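Local coordinates for glycosyl hydrolase family 2, TIM barrel domain protein (Faecalibacterium prausnitzii A2-165, PDB 6ED2) that acts as a gut bacterial beta-glucuronidase of glycoside hydrolase family 2, probably releasing glucuronic acid from glucuronide conjugates, at residues G402-E407 / C444-T449; G448-F453 / G485-D490; G44-S49 / F93-S98; L112-V117 / N154-L159. All coordinates share one frame; numbering follows the deposited sequence.

Contact 1: residues G402-E407 / C444-T449; sequences GFFEKE and CTSAGT
Phe404 and Ser446 join two loops of the TIM barrel: a short 3-10 turn, 403-405, ahead of helix 409-427, and the type II beta turn Ser446-Thr449 that leads from strand 433-440 into helix 449-463. Hydrogen bonding centres on the Ser446 hydroxyl. Its OG, swung away from the backbone N (chi1 167°) toward the 3-10 turn, accepts from Phe404 N at 3.1 Å with an N-H...O angle of 151°, and donates to Ala447 O at 2.8 Å, from a position tilted out of that carbonyl's plane. Phe403 N also lies near OG, but its angle is poor and it bonds instead to Gln443. Without its hydroxyl, as with an alanine here, Ser446 would probably leave Phe404 N lacking this acceptor and Ala447 O lacking its donor, weakening the hold of one turn on the other.

Within the beta turn, Ser446 O takes both Thr449 N and Thr449 OG1 from the same face of its plane. Gly448, with a positive phi, fills the third position of the turn and stands at the N-cap position of the coming helix; a side chain there would run into Phe404 O.

Packing is made by Phe404 and Glu405 against the turn. Phe404 CB lies against Ala447 O, and its ring crosses Thr449 at a slant, CD2 3.6 Å from Thr449 OG1. Beside it, Glu405 CG sits 3.4 Å from Ala447 O.

The carboxylate is tied back to its own loop, and a water that accepts from Ala447 N donates weakly to it. Glu405 OE1 accepts from Gly402 N at 2.7 Å on its anti lone pair, the one pointing away from OE2.

Contact 2: residues G448-F453 / G485-D490; sequences GTEEYF and GQRFAD
Thr449 and Gly485 bring the backbones closest, their CA atoms 6.3 Å apart, where the first turn of helix 449-463 of the TIM barrel meets a 3-10 turn, 486-488, in the loop before strand 492-495. The apolar part of the interface is built on two phenylalanines that do not stack ring on ring. Instead Phe453 CB lies over one face of the Phe488 ring in a CH-pi contact, 4.0 Å from its centroid and 21° off the normal.

The Phe453 ring extends past that point to Gly485, where CE1 comes within 3.7 Å of CA. Glycine suits this place, since a CB would collide with Phe453 CE1. Thr449 CG2 lies above a face of the same ring, toward its rim, and also touches Gly485 N. Beyond the two segments, Tyr472 meets Phe453 edge-to-face.

At the outer side Arg487 extends from CG to NE and places its guanidinium over Phe488 CZ, offset toward the rim of the group. NH2 touches Glu450 CG at 3.7 Å, and the two side chains cross at about a right angle. Opposite charges are thus close without a direct salt bridge, NH2 and OE2 being 4.8 Å apart; water makes the link. One water accepts from Arg487 NH2 at 2.7 Å and donates to Glu450 OE2 at 2.7 Å, while a second, held by Arg487 NE, reaches OE2 only weakly.

Contact 3: residues G44-S49 / F93-S98; sequences GMWRFS and FWYETS
Trp46, Phe48 and Tyr95 carry the side-chain contact between antiparallel strands 38-51 and 92-101 in the beta-sandwich of the sugar-binding domain. Trp46 lays a face of its indole against Thr97: CG2 stands over the middle of the six-membered ring, 3.3 Å from its centroid and 4° off the normal. CE3 of the indole touches Tyr95 CB at 3.8 Å, while its NE1 donates to Leu42 O. Cutting Trp46 back to a leucine is likely to leave Thr97 CG2 without a flat face to rest on, open a gap beside Tyr95 CB and deprive Leu42 O of its N-H.

Phe48 and Tyr95 form a non-hydrogen-bonded pair, and their rings meet T-shaped, planes at 88° and centroids 5.0 Å apart. For Phe48 a chi1 of 177° sets the ring beside the carbonyl carbon, with its CD1-CE1 edge at the Tyr95 face. Phe93, whose ring barely overlaps that of Phe48, completes the aromatic cluster, and Phe77, beyond the two segments, meets the rings of both Phe48 and Phe93.

The strands are held by the flanking hydrogen-bonded pairs, Arg47 with Glu96 and Ser49 with Trp94, two bonds each. Arg47 N meets Glu96 O at 2.8 Å in the carbonyl plane, whereas Glu96 N lies above the plane of Arg47 O. Between these pairs the Phe48 CA hydrogen points to Trp94 O, a CA-H...O contact of 3.1 Å from CA.

Contact 4: residues L112-V117 / N154-L159; sequences LRFGSV and NKLSVL
Leu156 opens the contact: it and Leu112 reach tip to tip, CD1 to CD1 at 3.9 Å, between strands 152-161 and 109-114 of the sugar-binding domain. The axes of the two short strand segments pass 11.4 Å apart at 30°, the spacing of layers packed face to face in a beta-sandwich rather than of hydrogen-bonded neighbours. Strand 152-161 pairs with 92-101 and 120-125, whereas 109-114 pairs with 140-143 and 200-205, and the touching side chains lie in the buried interior between them.

In Leu156 a chi1 of 171° places CG opposite the backbone N and aims the methyls toward the other layer. Besides Leu112, its CD1 meets the outer end of Phe114, approaching CZ at 4.1 Å from the edge and near the plane of the ring. Val123 of strand 120-125 packs on both Leu156 and Phe114.

Ser157 then faces the other way, following the alternation of the strand, and its OG bonds to Ala62 O. Val158 returns inward. Its CG2 approaches the Phe114 ring obliquely, 3.8 Å from CE1, the two side chains sliding past each other from opposite layers. Its other methyl, CG1, faces Val117 CG1 at 4.2 Å, where the first segment has already left its strand. On its own layer Phe114 is accompanied by Phe140, their rings roughly parallel.

Every atom that meets across the layers is carbon. The contact therefore rests on van der Waals packing and the burial of aliphatic and aromatic surface, while Arg113, Lys155 and Ser157 keep their polar ends turned to partners outside it.

How the contacts relate
Along the chain, contact 3 closes before contact 4 opens, and both precede contacts 1 and 2. Contacts 3 and 4 belong to the sugar-binding domain with centres 9 Å apart. They meet where strands 92-101 and 152-161 run side by side, Tyr95 O to Val158 N and Thr97 O to Leu156 N being probable hydrogen bonds, so one contact pairs strands within a layer and the other packs layers together. Contacts 1 and 2 lie in the TIM barrel domain, centres 11 Å apart, sharing Gly448 and Thr449, so the start of helix 449-463 joins successive barrel loops. The two pairs sit about 36 to 42 Å apart by centres, each confined to its own domain, with no touch between the pairs.

Contact 1: residues G402-E407 / C444-T449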
# COMPACT_ATOMS: atom_id res chain seq x y z
N GLY A 402 -43.80 -2.71 -5.11
CA GLY A 402 -42.97 -3.33 -4.10
C GLY A 402 -42.57 -4.75 -4.46
O GLY A 402 -43.24 -5.46 -5.21
N PHE A 403 -41.44 -5.17 -3.88
CA PHE A 403 -40.88 -6.47 -4.23
C PHE A 403 -41.87 -7.60 -3.96
O PHE A 403 -41.94 -8.56 -4.74
CB PHE A 403 -39.56 -6.73 -3.50
CG PHE A 403 -38.82 -7.90 -4.05
CD1 PHE A 403 -39.02 -9.17 -3.54
CD2 PHE A 403 -37.97 -7.73 -5.13
CE1 PHE A 403 -38.36 -10.26 -4.09
CE2 PHE A 403 -37.30 -8.82 -5.69
CZ PHE A 403 -37.50 -10.09 -5.17
N PHE A 404 -42.65 -7.50 -2.89
CA PHE A 404 -43.56 -8.57 -2.51
C PHE A 404 -44.93 -8.46 -3.18
O PHE A 404 -45.84 -9.22 -2.82
CB PHE A 404 -43.68 -8.63 -0.99
CG PHE A 404 -42.39 -9.04 -0.32
CD1 PHE A 404 -41.85 -10.30 -0.54
CD2 PHE A 404 -41.70 -8.15 0.50
CE1 PHE A 404 -40.65 -10.69 0.04
CE2 PHE A 404 -40.50 -8.53 1.10
CZ PHE A 404 -39.96 -9.80 0.86
N GLU A 405 -45.10 -7.57 -4.16
CA GLU A 405 -46.28 -7.58 -5.01
C GLU A 405 -46.05 -8.31 -6.32
O GLU A 405 -46.99 -8.43 -7.11
CB GLU A 405 -46.74 -6.16 -5.34
CG GLU A 405 -46.83 -5.21 -4.18
CD GLU A 405 -47.35 -3.84 -4.60
OE1 GLU A 405 -46.53 -2.94 -4.94
OE2 GLU A 405 -48.58 -3.67 -4.62
N LYS A 406 -44.82 -8.74 -6.60
CA LYS A 406 -44.54 -9.33 -7.90
C LYS A 406 -45.37 -10.59 -8.10
O LYS A 406 -45.65 -11.32 -7.15
CB LYS A 406 -43.04 -9.64 -8.04
CG LYS A 406 -42.13 -8.41 -8.17
CD LYS A 406 -40.65 -8.81 -8.18
CE LYS A 406 -39.76 -7.62 -8.47
NZ LYS A 406 -39.54 -7.45 -9.94
N GLU A 407 -45.77 -10.81 -9.35
CA GLU A 407 -46.46 -12.05 -9.71
C GLU A 407 -45.65 -13.28 -9.32
O GLU A 407 -46.23 -14.34 -9.07
CB GLU A 407 -46.74 -12.06 -11.22
CG GLU A 407 -45.45 -11.99 -12.07
CD GLU A 407 -45.68 -11.89 -13.59
OE1 GLU A 407 -46.85 -11.87 -14.05
OE2 GLU A 407 -44.66 -11.82 -14.33
N CYS A 444 -39.22 -4.57 3.33
CA CYS A 444 -40.31 -4.91 4.24
C CYS A 444 -41.28 -3.75 4.48
O CYS A 444 -42.11 -3.83 5.40
CB CYS A 444 -39.76 -5.44 5.58
SG CYS A 444 -38.82 -4.29 6.66
N THR A 445 -41.17 -2.68 3.69
CA THR A 445 -42.21 -1.67 3.54
C THR A 445 -43.11 -1.98 2.36
O THR A 445 -44.11 -1.28 2.16
CB THR A 445 -41.60 -0.28 3.35
OG1 THR A 445 -40.67 -0.31 2.26
CG2 THR A 445 -40.87 0.18 4.62
N SER A 446 -42.78 -3.00 1.58
CA SER A 446 -43.54 -3.33 0.40
C SER A 446 -44.93 -3.84 0.79
O SER A 446 -45.09 -4.51 1.82
CB SER A 446 -42.79 -4.39 -0.43
OG SER A 446 -43.58 -4.98 -1.44
N ALA A 447 -45.93 -3.49 -0.01
CA ALA A 447 -47.21 -4.18 0.10
C ALA A 447 -46.97 -5.66 -0.13
O ALA A 447 -46.15 -6.04 -0.96
CB ALA A 447 -48.21 -3.64 -0.92
N GLY A 448 -47.69 -6.50 0.62
CA GLY A 448 -47.51 -7.93 0.54
C GLY A 448 -46.45 -8.50 1.47
O GLY A 448 -46.24 -9.72 1.47
N THR A 449 -45.79 -7.65 2.26
CA THR A 449 -44.77 -8.12 3.20
C THR A 449 -45.37 -9.11 4.19
O THR A 449 -44.80 -10.19 4.43
CB THR A 449 -44.15 -6.93 3.94
OG1 THR A 449 -43.37 -6.15 3.04
CG2 THR A 449 -43.31 -7.40 5.11
O HOH W 1 -46.47 -11.23 -0.53
O HOH W 2 -45.48 -1.71 -2.19

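Contact 2: residues G448-F453 / G485-D490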
# COMPACT_ATOMS: atom_id res chain seq x y z
N GLY A 448 -47.69 -6.50 0.62
CA GLY A 448 -47.51 -7.93 0.54
C GLY A 448 -46.45 -8.50 1.47
O GLY A 448 -46.24 -9.72 1.47
N THR A 449 -45.79 -7.65 2.26
CA THR A 449 -44.77 -8.12 3.20
C THR A 449 -45.37 -9.11 4.19
O THR A 449 -44.80 -10.19 4.43
CB THR A 449 -44.15 -6.93 3.94
OG1 THR A 449 -43.37 -6.15 3.04
CG2 THR A 449 -43.31 -7.40 5.11
N GLU A 450 -46.51 -8.74 4.80
CA GLU A 450 -47.10 -9.58 5.84
C GLU A 450 -47.50 -10.94 5.29
O GLU A 450 -47.29 -11.97 5.93
CB GLU A 450 -48.30 -8.90 6.48
CG GLU A 450 -48.01 -7.56 7.11
CD GLU A 450 -48.46 -6.39 6.24
OE1 GLU A 450 -48.09 -6.33 5.02
OE2 GLU A 450 -49.20 -5.54 6.78
N GLU A 451 -48.11 -10.96 4.10
CA GLU A 451 -48.50 -12.24 3.50
C GLU A 451 -47.27 -13.11 3.24
O GLU A 451 -47.37 -14.34 3.26
CB GLU A 451 -49.27 -11.99 2.21
CG GLU A 451 -50.66 -11.32 2.39
CD GLU A 451 -50.60 -9.79 2.59
OE1 GLU A 451 -49.49 -9.20 2.75
OE2 GLU A 451 -51.69 -9.17 2.61
N TYR A 452 -46.12 -12.50 3.00
CA TYR A 452 -44.90 -13.25 2.77
C TYR A 452 -44.26 -13.69 4.08
O TYR A 452 -43.93 -14.87 4.25
CB TYR A 452 -43.92 -12.41 1.94
CG TYR A 452 -42.77 -13.21 1.39
CD1 TYR A 452 -42.86 -13.85 0.16
CD2 TYR A 452 -41.59 -13.34 2.11
CE1 TYR A 452 -41.81 -14.60 -0.34
CE2 TYR A 452 -40.52 -14.08 1.61
CZ TYR A 452 -40.65 -14.71 0.38
OH TYR A 452 -39.61 -15.46 -0.11
N PHE A 453 -44.13 -12.77 5.04
CA PHE A 453 -43.41 -13.06 6.28
C PHE A 453 -44.15 -14.07 7.16
O PHE A 453 -43.52 -14.91 7.81
CB PHE A 453 -43.18 -11.78 7.09
CG PHE A 453 -42.02 -10.93 6.62
CD1 PHE A 453 -41.22 -10.28 7.54
CD2 PHE A 453 -41.75 -10.78 5.28
CE1 PHE A 453 -40.17 -9.48 7.12
CE2 PHE A 453 -40.71 -9.97 4.84
CZ PHE A 453 -39.92 -9.33 5.76
N GLY A 485 -42.65 -5.61 8.42
CA GLY A 485 -42.17 -6.91 8.80
C GLY A 485 -41.66 -7.00 10.22
O GLY A 485 -41.61 -8.10 10.77
N GLN A 486 -41.28 -5.87 10.84
CA GLN A 486 -40.56 -5.96 12.10
C GLN A 486 -41.37 -6.67 13.17
O GLN A 486 -40.80 -7.34 14.05
CB GLN A 486 -40.12 -4.59 12.60
CG GLN A 486 -41.25 -3.61 12.88
CD GLN A 486 -41.78 -3.72 14.30
OE1 GLN A 486 -41.15 -4.34 15.17
NE2 GLN A 486 -42.96 -3.15 14.54
N ARG A 487 -42.71 -6.57 13.13
CA ARG A 487 -43.52 -7.15 14.21
C ARG A 487 -43.41 -8.67 14.27
O ARG A 487 -43.70 -9.25 15.32
CB ARG A 487 -44.99 -6.72 14.07
CG ARG A 487 -45.76 -7.31 12.90
CD ARG A 487 -47.27 -6.98 13.00
NE ARG A 487 -48.01 -7.29 11.77
CZ ARG A 487 -48.66 -8.44 11.57
NH1 ARG A 487 -48.66 -9.37 12.52
NH2 ARG A 487 -49.31 -8.66 10.44
N PHE A 488 -42.95 -9.33 13.19
CA PHE A 488 -42.81 -10.78 13.20
C PHE A 488 -41.56 -11.27 13.92
O PHE A 488 -41.51 -12.44 14.31
CB PHE A 488 -42.78 -11.32 11.77
CG PHE A 488 -44.06 -11.13 11.04
CD1 PHE A 488 -45.10 -12.02 11.20
CD2 PHE A 488 -44.22 -10.03 10.21
CE1 PHE A 488 -46.29 -11.84 10.52
CE2 PHE A 488 -45.40 -9.84 9.52
CZ PHE A 488 -46.44 -10.75 9.68
N ALA A 489 -40.58 -10.40 14.14
CA ALA A 489 -39.28 -10.81 14.66
C ALA A 489 -39.31 -10.97 16.18
O ALA A 489 -39.91 -10.16 16.89
CB ALA A 489 -38.22 -9.77 14.27
N ASP A 490 -38.66 -12.04 16.67
CA ASP A 490 -38.51 -12.23 18.11
C ASP A 490 -37.46 -11.28 18.69
O ASP A 490 -37.47 -10.99 19.90
CB ASP A 490 -38.13 -13.67 18.44
CG ASP A 490 -39.12 -14.69 17.90
OD1 ASP A 490 -40.35 -14.48 18.04
OD2 ASP A 490 -38.67 -15.71 17.35
O HOH W 3 -47.29 -5.54 9.61
O HOH W 4 -50.23 -6.61 9.00

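Contact 3: residues G44-S49 / F93-S98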
# COMPACT_ATOMS: atom_id res chain seq x y z
N GLY A 44 -10.81 -33.20 -5.02
CA GLY A 44 -9.57 -33.30 -5.73
C GLY A 44 -9.68 -32.52 -7.02
O GLY A 44 -10.45 -31.58 -7.12
N MET A 45 -8.86 -32.92 -7.99
CA MET A 45 -8.93 -32.32 -9.31
C MET A 45 -10.00 -33.05 -10.10
O MET A 45 -9.93 -34.27 -10.26
CB MET A 45 -7.59 -32.39 -10.04
CG MET A 45 -6.49 -31.55 -9.43
SD MET A 45 -6.85 -29.77 -9.37
CE MET A 45 -7.42 -29.44 -10.98
N TRP A 46 -11.00 -32.31 -10.57
CA TRP A 46 -12.01 -32.83 -11.47
C TRP A 46 -11.77 -32.25 -12.86
O TRP A 46 -10.87 -31.43 -13.06
CB TRP A 46 -13.43 -32.48 -10.98
CG TRP A 46 -13.89 -33.11 -9.68
CD1 TRP A 46 -13.12 -33.44 -8.60
CD2 TRP A 46 -15.24 -33.42 -9.32
NE1 TRP A 46 -13.91 -33.94 -7.58
CE2 TRP A 46 -15.21 -33.95 -8.01
CE3 TRP A 46 -16.47 -33.31 -9.98
CZ2 TRP A 46 -16.37 -34.37 -7.35
CZ3 TRP A 46 -17.63 -33.73 -9.31
CH2 TRP A 46 -17.56 -34.26 -8.01
N ARG A 47 -12.59 -32.67 -13.82
CA ARG A 47 -12.65 -32.05 -15.13
C ARG A 47 -13.82 -31.07 -15.17
O ARG A 47 -14.79 -31.18 -14.41
CB ARG A 47 -12.80 -33.10 -16.24
CG ARG A 47 -11.76 -34.23 -16.21
CD ARG A 47 -10.33 -33.71 -16.19
NE ARG A 47 -10.02 -32.88 -17.36
CZ ARG A 47 -8.85 -32.27 -17.56
NH1 ARG A 47 -7.87 -32.39 -16.65
NH2 ARG A 47 -8.65 -31.52 -18.64
N PHE A 48 -13.74 -30.11 -16.08
CA PHE A 48 -14.63 -28.96 -16.06
C PHE A 48 -14.77 -28.44 -17.48
O PHE A 48 -13.79 -28.36 -18.21
CB PHE A 48 -14.09 -27.87 -15.12
CG PHE A 48 -14.91 -26.59 -15.09
CD1 PHE A 48 -15.79 -26.34 -14.04
CD2 PHE A 48 -14.75 -25.60 -16.07
CE1 PHE A 48 -16.53 -25.15 -13.98
CE2 PHE A 48 -15.49 -24.42 -16.02
CZ PHE A 48 -16.37 -24.19 -14.96
N SER A 49 -15.99 -28.06 -17.85
CA SER A 49 -16.20 -27.42 -19.13
C SER A 49 -17.34 -26.41 -19.01
O SER A 49 -18.37 -26.72 -18.41
CB SER A 49 -16.54 -28.44 -20.22
OG SER A 49 -16.61 -27.78 -21.46
N PHE A 93 -22.49 -24.98 -16.76
CA PHE A 93 -21.12 -25.47 -16.74
C PHE A 93 -21.11 -26.87 -16.13
O PHE A 93 -21.98 -27.23 -15.33
CB PHE A 93 -20.17 -24.53 -15.96
CG PHE A 93 -20.68 -24.13 -14.59
CD1 PHE A 93 -20.27 -24.81 -13.45
CD2 PHE A 93 -21.57 -23.06 -14.45
CE1 PHE A 93 -20.72 -24.46 -12.19
CE2 PHE A 93 -22.04 -22.68 -13.19
CZ PHE A 93 -21.61 -23.39 -12.05
N TRP A 94 -20.09 -27.66 -16.50
CA TRP A 94 -20.04 -29.08 -16.17
C TRP A 94 -18.81 -29.43 -15.35
O TRP A 94 -17.69 -28.98 -15.64
CB TRP A 94 -20.03 -29.94 -17.44
CG TRP A 94 -21.27 -29.87 -18.29
CD1 TRP A 94 -21.65 -28.86 -19.11
CD2 TRP A 94 -22.26 -30.90 -18.45
NE1 TRP A 94 -22.82 -29.18 -19.76
CE2 TRP A 94 -23.22 -30.43 -19.36
CE3 TRP A 94 -22.43 -32.17 -17.89
CZ2 TRP A 94 -24.34 -31.18 -19.73
CZ3 TRP A 94 -23.53 -32.92 -18.26
CH2 TRP A 94 -24.47 -32.43 -19.17
N TYR A 95 -19.02 -30.26 -14.33
CA TYR A 95 -17.97 -30.92 -13.58
C TYR A 95 -18.05 -32.42 -13.86
O TYR A 95 -19.13 -32.98 -14.06
CB TYR A 95 -18.13 -30.68 -12.08
CG TYR A 95 -17.68 -29.33 -11.59
CD1 TYR A 95 -16.47 -29.20 -10.90
CD2 TYR A 95 -18.47 -28.20 -11.76
CE1 TYR A 95 -16.05 -27.98 -10.42
CE2 TYR A 95 -18.04 -26.95 -11.28
CZ TYR A 95 -16.83 -26.85 -10.62
OH TYR A 95 -16.39 -25.63 -10.14
N GLU A 96 -16.89 -33.08 -13.87
CA GLU A 96 -16.85 -34.50 -14.19
C GLU A 96 -15.71 -35.14 -13.41
O GLU A 96 -14.61 -34.59 -13.33
CB GLU A 96 -16.67 -34.74 -15.69
CG GLU A 96 -16.73 -36.21 -16.10
CD GLU A 96 -16.11 -36.48 -17.47
OE1 GLU A 96 -16.69 -36.07 -18.50
OE2 GLU A 96 -15.02 -37.09 -17.52
N THR A 97 -15.98 -36.30 -12.82
CA THR A 97 -14.92 -37.10 -12.24
C THR A 97 -15.32 -38.56 -12.33
O THR A 97 -16.33 -38.91 -12.96
CB THR A 97 -14.61 -36.65 -10.80
OG1 THR A 97 -13.47 -37.37 -10.33
CG2 THR A 97 -15.79 -36.88 -9.85
N SER A 98 -14.51 -39.43 -11.74
CA SER A 98 -14.74 -40.86 -11.74
C SER A 98 -14.61 -41.35 -10.32
O SER A 98 -13.82 -40.81 -9.54
CB SER A 98 -13.73 -41.64 -12.62
OG SER A 98 -13.85 -41.25 -13.97
O HOH W 5 -11.20 -36.23 -11.61

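Contact 4: residues L112-V117 / N154-L159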
# COMPACT_ATOMS: atom_id res chain seq x y z
N LEU A 112 -24.27 -40.57 -3.21
CA LEU A 112 -23.38 -39.41 -3.32
C LEU A 112 -23.94 -38.23 -2.53
O LEU A 112 -25.13 -37.92 -2.64
CB LEU A 112 -23.23 -39.00 -4.78
CG LEU A 112 -22.58 -40.05 -5.67
CD1 LEU A 112 -22.80 -39.69 -7.12
CD2 LEU A 112 -21.09 -40.15 -5.33
N ARG A 113 -23.09 -37.58 -1.73
CA ARG A 113 -23.45 -36.34 -1.04
C ARG A 113 -22.67 -35.17 -1.63
O ARG A 113 -21.44 -35.23 -1.76
CB ARG A 113 -23.18 -36.43 0.46
CG ARG A 113 -23.05 -35.04 1.14
CD ARG A 113 -24.41 -34.29 1.30
NE ARG A 113 -25.34 -35.01 2.18
CZ ARG A 113 -25.43 -34.83 3.50
NH1 ARG A 113 -24.65 -33.96 4.13
NH2 ARG A 113 -26.31 -35.55 4.20
N PHE A 114 -23.39 -34.11 -1.99
CA PHE A 114 -22.80 -32.82 -2.32
C PHE A 114 -23.08 -31.85 -1.18
O PHE A 114 -24.24 -31.55 -0.88
CB PHE A 114 -23.36 -32.28 -3.63
CG PHE A 114 -23.07 -33.16 -4.80
CD1 PHE A 114 -21.99 -32.89 -5.63
CD2 PHE A 114 -23.86 -34.26 -5.08
CE1 PHE A 114 -21.70 -33.71 -6.71
CE2 PHE A 114 -23.58 -35.09 -6.17
CZ PHE A 114 -22.50 -34.82 -6.98
N GLY A 115 -22.01 -31.40 -0.51
CA GLY A 115 -22.15 -30.31 0.45
C GLY A 115 -22.94 -29.15 -0.14
O GLY A 115 -23.86 -28.62 0.49
N SER A 116 -22.62 -28.78 -1.38
CA SER A 116 -23.40 -27.79 -2.13
C SER A 116 -22.92 -27.79 -3.57
O SER A 116 -21.79 -28.19 -3.87
CB SER A 116 -23.27 -26.38 -1.54
OG SER A 116 -21.95 -25.87 -1.69
N VAL A 117 -23.81 -27.35 -4.46
CA VAL A 117 -23.46 -26.99 -5.83
C VAL A 117 -24.18 -25.68 -6.13
O VAL A 117 -25.39 -25.57 -5.92
CB VAL A 117 -23.85 -28.08 -6.85
CG1 VAL A 117 -23.47 -27.64 -8.26
CG2 VAL A 117 -23.17 -29.43 -6.53
N ASN A 154 -16.88 -45.46 -12.19
CA ASN A 154 -18.15 -44.88 -12.57
C ASN A 154 -17.97 -43.40 -12.87
O ASN A 154 -17.19 -42.72 -12.20
CB ASN A 154 -19.18 -45.08 -11.45
CG ASN A 154 -19.50 -46.55 -11.24
OD1 ASN A 154 -20.45 -47.06 -11.82
ND2 ASN A 154 -18.70 -47.23 -10.42
N LYS A 155 -18.68 -42.91 -13.88
CA LYS A 155 -18.57 -41.52 -14.29
C LYS A 155 -19.59 -40.67 -13.53
O LYS A 155 -20.79 -40.97 -13.52
CB LYS A 155 -18.78 -41.36 -15.79
CG LYS A 155 -18.71 -39.91 -16.21
CD LYS A 155 -18.17 -39.75 -17.61
CE LYS A 155 -16.68 -39.99 -17.63
NZ LYS A 155 -16.18 -39.93 -19.04
N LEU A 156 -19.10 -39.61 -12.89
CA LEU A 156 -19.94 -38.63 -12.21
C LEU A 156 -19.88 -37.34 -12.99
O LEU A 156 -18.80 -36.74 -13.10
CB LEU A 156 -19.46 -38.42 -10.77
CG LEU A 156 -20.09 -37.28 -9.98
CD1 LEU A 156 -21.63 -37.38 -10.01
CD2 LEU A 156 -19.55 -37.35 -8.56
N SER A 157 -21.01 -36.91 -13.54
CA SER A 157 -21.11 -35.65 -14.26
C SER A 157 -22.13 -34.75 -13.57
O SER A 157 -23.23 -35.20 -13.24
CB SER A 157 -21.53 -35.87 -15.72
OG SER A 157 -20.78 -36.92 -16.28
N VAL A 158 -21.76 -33.50 -13.37
CA VAL A 158 -22.64 -32.52 -12.74
C VAL A 158 -22.85 -31.38 -13.72
O VAL A 158 -21.89 -30.71 -14.12
CB VAL A 158 -22.10 -32.01 -11.40
CG1 VAL A 158 -23.05 -30.99 -10.78
CG2 VAL A 158 -21.88 -33.17 -10.44
N LEU A 159 -24.10 -31.18 -14.12
CA LEU A 159 -24.50 -30.01 -14.90
C LEU A 159 -24.99 -28.97 -13.91
O LEU A 159 -26.03 -29.15 -13.26
CB LEU A 159 -25.57 -30.37 -15.92
CG LEU A 159 -26.30 -29.19 -16.56
CD1 LEU A 159 -25.31 -28.21 -17.18
CD2 LEU A 159 -27.31 -29.68 -17.60